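Local coordinates for uncharacterized protein Rv2277c (Mycobacterium tuberculosis, PDB 5VUG) that probably hydrolyses phosphoric diesters through a TIM-barrel glycerophosphodiester phosphodiesterase domain, at residues T108-I113 / L142-A147. Numbering follows the deposited sequence.
Sequences TLEQAI and LTRTGA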
ATOM      1  N   THR A 108      17.386 -27.927 -22.092  1.00 11.36           N
ATOM      2  CA  THR A 108      17.371 -26.675 -22.826  1.00 11.50           C
ATOM      3  C   THR A 108      15.925 -26.221 -23.016  1.00 10.95           C
ATOM      4  O   THR A 108      14.982 -27.020 -22.942  1.00 10.48           O
ATOM      5  CB  THR A 108      18.011 -26.833 -24.210  1.00 12.14           C
ATOM      6  OG1 THR A 108      17.259 -27.777 -24.998  1.00 13.80           O
ATOM      7  CG2 THR A 108      19.469 -27.273 -24.101  1.00 14.23           C
ATOM      8  N   LEU A 109      15.756 -24.915 -23.257  1.00 11.27           N
ATOM      9  CA  LEU A 109      14.433 -24.411 -23.615  1.00 10.46           C
ATOM     10  C   LEU A 109      13.909 -25.128 -24.849  1.00 10.71           C
ATOM     11  O   LEU A 109      12.720 -25.464 -24.929  1.00 11.27           O
ATOM     12  CB  LEU A 109      14.489 -22.902 -23.845  1.00  9.99           C
ATOM     13  CG  LEU A 109      13.198 -22.261 -24.379  1.00  9.55           C
ATOM     14  CD1 LEU A 109      12.043 -22.404 -23.392  1.00 10.68           C
ATOM     15  CD2 LEU A 109      13.459 -20.795 -24.695  1.00  9.71           C
ATOM     16  N   GLU A 110      14.794 -25.391 -25.814  1.00 11.75           N
ATOM     17  CA  GLU A 110      14.392 -26.071 -27.042  1.00 13.70           C
ATOM     18  C   GLU A 110      13.854 -27.471 -26.749  1.00 12.25           C
ATOM     19  O   GLU A 110      12.820 -27.878 -27.303  1.00 12.97           O
ATOM     20  CB  GLU A 110      15.579 -26.099 -28.014  1.00 16.85           C
ATOM     21  CG  GLU A 110      15.273 -26.654 -29.388  1.00 18.98           C
ATOM     22  CD  GLU A 110      16.154 -26.059 -30.490  1.00 22.63           C
ATOM     23  OE1 GLU A 110      15.971 -26.456 -31.655  1.00 23.73           O
ATOM     24  OE2 GLU A 110      17.011 -25.188 -30.207  1.00 23.90           O
ATOM     25  N   GLN A 111      14.526 -28.217 -25.862  1.00 12.51           N
ATOM     26  CA  GLN A 111      14.015 -29.526 -25.456  1.00 14.43           C
ATOM     27  C   GLN A 111      12.664 -29.399 -24.771  1.00 13.16           C
ATOM     28  O   GLN A 111      11.767 -30.220 -24.992  1.00 15.47           O
ATOM     29  CB  GLN A 111      14.992 -30.210 -24.496  1.00 15.79           C
ATOM     30  CG  GLN A 111      16.202 -30.860 -25.143  1.00 18.43           C
ATOM     31  CD  GLN A 111      17.237 -31.319 -24.129  1.00 22.89           C
ATOM     32  OE1 GLN A 111      17.538 -30.618 -23.161  1.00 19.82           O
ATOM     33  NE2 GLN A 111      17.791 -32.506 -24.349  1.00 27.46           N
ATOM     34  N   ALA A 112      12.523 -28.403 -23.892  1.00 11.89           N
ATOM     35  CA  ALA A 112      11.263 -28.188 -23.187  1.00 12.90           C
ATOM     36  C   ALA A 112      10.126 -27.899 -24.157  1.00 12.71           C
ATOM     37  O   ALA A 112       9.021 -28.439 -24.009  1.00 14.50           O
ATOM     38  CB  ALA A 112      11.424 -27.023 -22.215  1.00 12.49           C
ATOM     39  N   ILE A 113      10.375 -27.038 -25.149  1.00 13.22           N
ATOM     40  CA  ILE A 113       9.366 -26.744 -26.165  1.00 13.37           C
ATOM     41  C   ILE A 113       8.930 -28.025 -26.862  1.00 15.17           C
ATOM     42  O   ILE A 113       7.734 -28.276 -27.049  1.00 16.14           O
ATOM     43  CB  ILE A 113       9.903 -25.700 -27.162  1.00 13.74           C
ATOM     44  CG1 ILE A 113      10.065 -24.353 -26.465  1.00 12.34           C
ATOM     45  CG2 ILE A 113       8.994 -25.578 -28.388  1.00 15.52           C
ATOM     46  CD1 ILE A 113      10.892 -23.365 -27.223  1.00 12.95           C
ATOM     47  N   LEU A 142      12.823 -19.215 -30.014  1.00 13.97           N
ATOM     48  CA  LEU A 142      11.398 -19.159 -30.332  1.00 14.28           C
ATOM     49  C   LEU A 142      11.169 -18.985 -31.826  1.00 17.05           C
ATOM     50  O   LEU A 142      10.225 -19.558 -32.382  1.00 16.73           O
ATOM     51  CB  LEU A 142      10.724 -18.042 -29.546  1.00 14.96           C
ATOM     52  CG  LEU A 142      10.653 -18.311 -28.044  1.00 15.18           C
ATOM     53  CD1 LEU A 142      10.052 -17.113 -27.333  1.00 15.73           C
ATOM     54  CD2 LEU A 142       9.857 -19.590 -27.740  1.00 17.64           C
ATOM     55  N   THR A 143      12.026 -18.193 -32.490  1.00 18.25           N
ATOM     56  CA  THR A 143      11.910 -17.988 -33.931  1.00 21.35           C
ATOM     57  C   THR A 143      12.196 -19.275 -34.692  1.00 21.96           C
ATOM     58  O   THR A 143      11.425 -19.673 -35.576  1.00 23.44           O
ATOM     59  CB  THR A 143      12.896 -16.904 -34.387  1.00 22.76           C
ATOM     60  OG1 THR A 143      12.510 -15.633 -33.856  1.00 26.02           O
ATOM     61  CG2 THR A 143      12.929 -16.821 -35.908  1.00 27.61           C
ATOM     62  N   ARG A 144      13.314 -19.927 -34.370  1.00 21.78           N
ATOM     63  CA  ARG A 144      13.743 -21.097 -35.127  1.00 23.77           C
ATOM     64  C   ARG A 144      12.826 -22.291 -34.901  1.00 23.94           C
ATOM     65  O   ARG A 144      12.593 -23.074 -35.832  1.00 26.08           O
ATOM     66  CB  ARG A 144      15.189 -21.436 -34.782  1.00 27.12           C
ATOM     67  CG  ARG A 144      15.783 -22.514 -35.663  1.00 31.18           C
ATOM     68  CD  ARG A 144      17.277 -22.623 -35.449  1.00 34.64           C
ATOM     69  NE  ARG A 144      17.626 -22.404 -34.049  1.00 37.35           N
ATOM     70  CZ  ARG A 144      17.442 -23.303 -33.090  1.00 38.46           C
ATOM     71  NH1 ARG A 144      16.909 -24.483 -33.387  1.00 36.84           N
ATOM     72  NH2 ARG A 144      17.785 -23.020 -31.839  1.00 36.96           N
ATOM     73  N   THR A 145      12.286 -22.444 -33.687  1.00 19.48           N
ATOM     74  CA  THR A 145      11.363 -23.541 -33.424  1.00 19.01           C
ATOM     75  C   THR A 145       9.943 -23.250 -33.887  1.00 18.68           C
ATOM     76  O   THR A 145       9.136 -24.182 -33.961  1.00 21.67           O
ATOM     77  CB  THR A 145      11.316 -23.882 -31.931  1.00 18.26           C
ATOM     78  OG1 THR A 145      10.820 -22.758 -31.188  1.00 15.67           O
ATOM     79  CG2 THR A 145      12.687 -24.281 -31.420  1.00 20.10           C
ATOM     80  N   GLY A 146       9.611 -21.992 -34.174  1.00 18.69           N
ATOM     81  CA  GLY A 146       8.247 -21.635 -34.510  1.00 16.67           C
ATOM     82  C   GLY A 146       7.313 -21.570 -33.325  1.00 17.66           C
ATOM     83  O   GLY A 146       6.093 -21.544 -33.508  1.00 21.36           O
ATOM     84  N   ALA A 147       7.848 -21.528 -32.110  1.00 14.92           N
ATOM     85  CA  ALA A 147       7.025 -21.503 -30.912  1.00 13.42           C
ATOM     86  C   ALA A 147       6.706 -20.093 -30.437  1.00 13.04           C
ATOM     87  O   ALA A 147       6.029 -19.940 -29.418  1.00 13.35           O
ATOM     88  CB  ALA A 147       7.690 -22.302 -29.784  1.00 15.22           C
TER
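Glu110 and Arg144 clasp each other between two neighbouring helices on the outside of the TIM barrel, the first turn of helix 109-114 meeting the last turn of helix 134-145. Thr108 and Gln111 open the first of these helices as a capping box. Glu110, in this same first turn, has a chain long enough to reach the other helix. With CG anti to the backbone N (chi1 -174°) and the rest extended, its carboxylate reaches the guanidinium end-on: Arg144 NH1 donates to Glu110 OE1 and Arg144 NH2 to Glu110 OE2, both at 2.8 Å. The bonds are nearly straight and use the syn side of each oxygen. Both oxygens lie close to the guanidinium plane, but the carboxylate is turned so that the two planes are 31° apart and the donors stand somewhat out of the carboxylate plane. Thr145 CG2 packs against the same glutamate, 3.9 Å from Glu110 OE1.

One turn on, Ile113 points toward 142-147 and divides its branches. Its CD1 meets Leu142 CD2 at 3.9 Å, while CG2 rests on Ala147 CB at 3.8 Å, where a small methyl lets the chain pass close. Thr145 OG1, also near Ile113 CD1, is bonded to the Val141 carbonyl of its own helix, which explains how a hydroxyl can sit beside an apolar side chain. Gly146, the first residue to leave helical angles, has positive phi, a conformation glycine adopts readily, and Ala147 after it faces Ile113. Leu122 and Leu124 of strand 121-125 lie beneath, touching Ile113 and Leu142 respectively. The chemistry is thus layered: branched aliphatic groups pack against the barrel strand, and the two-pronged salt bridge on the solvent side probably fixes the rotation of both charged ends and ties the helices together.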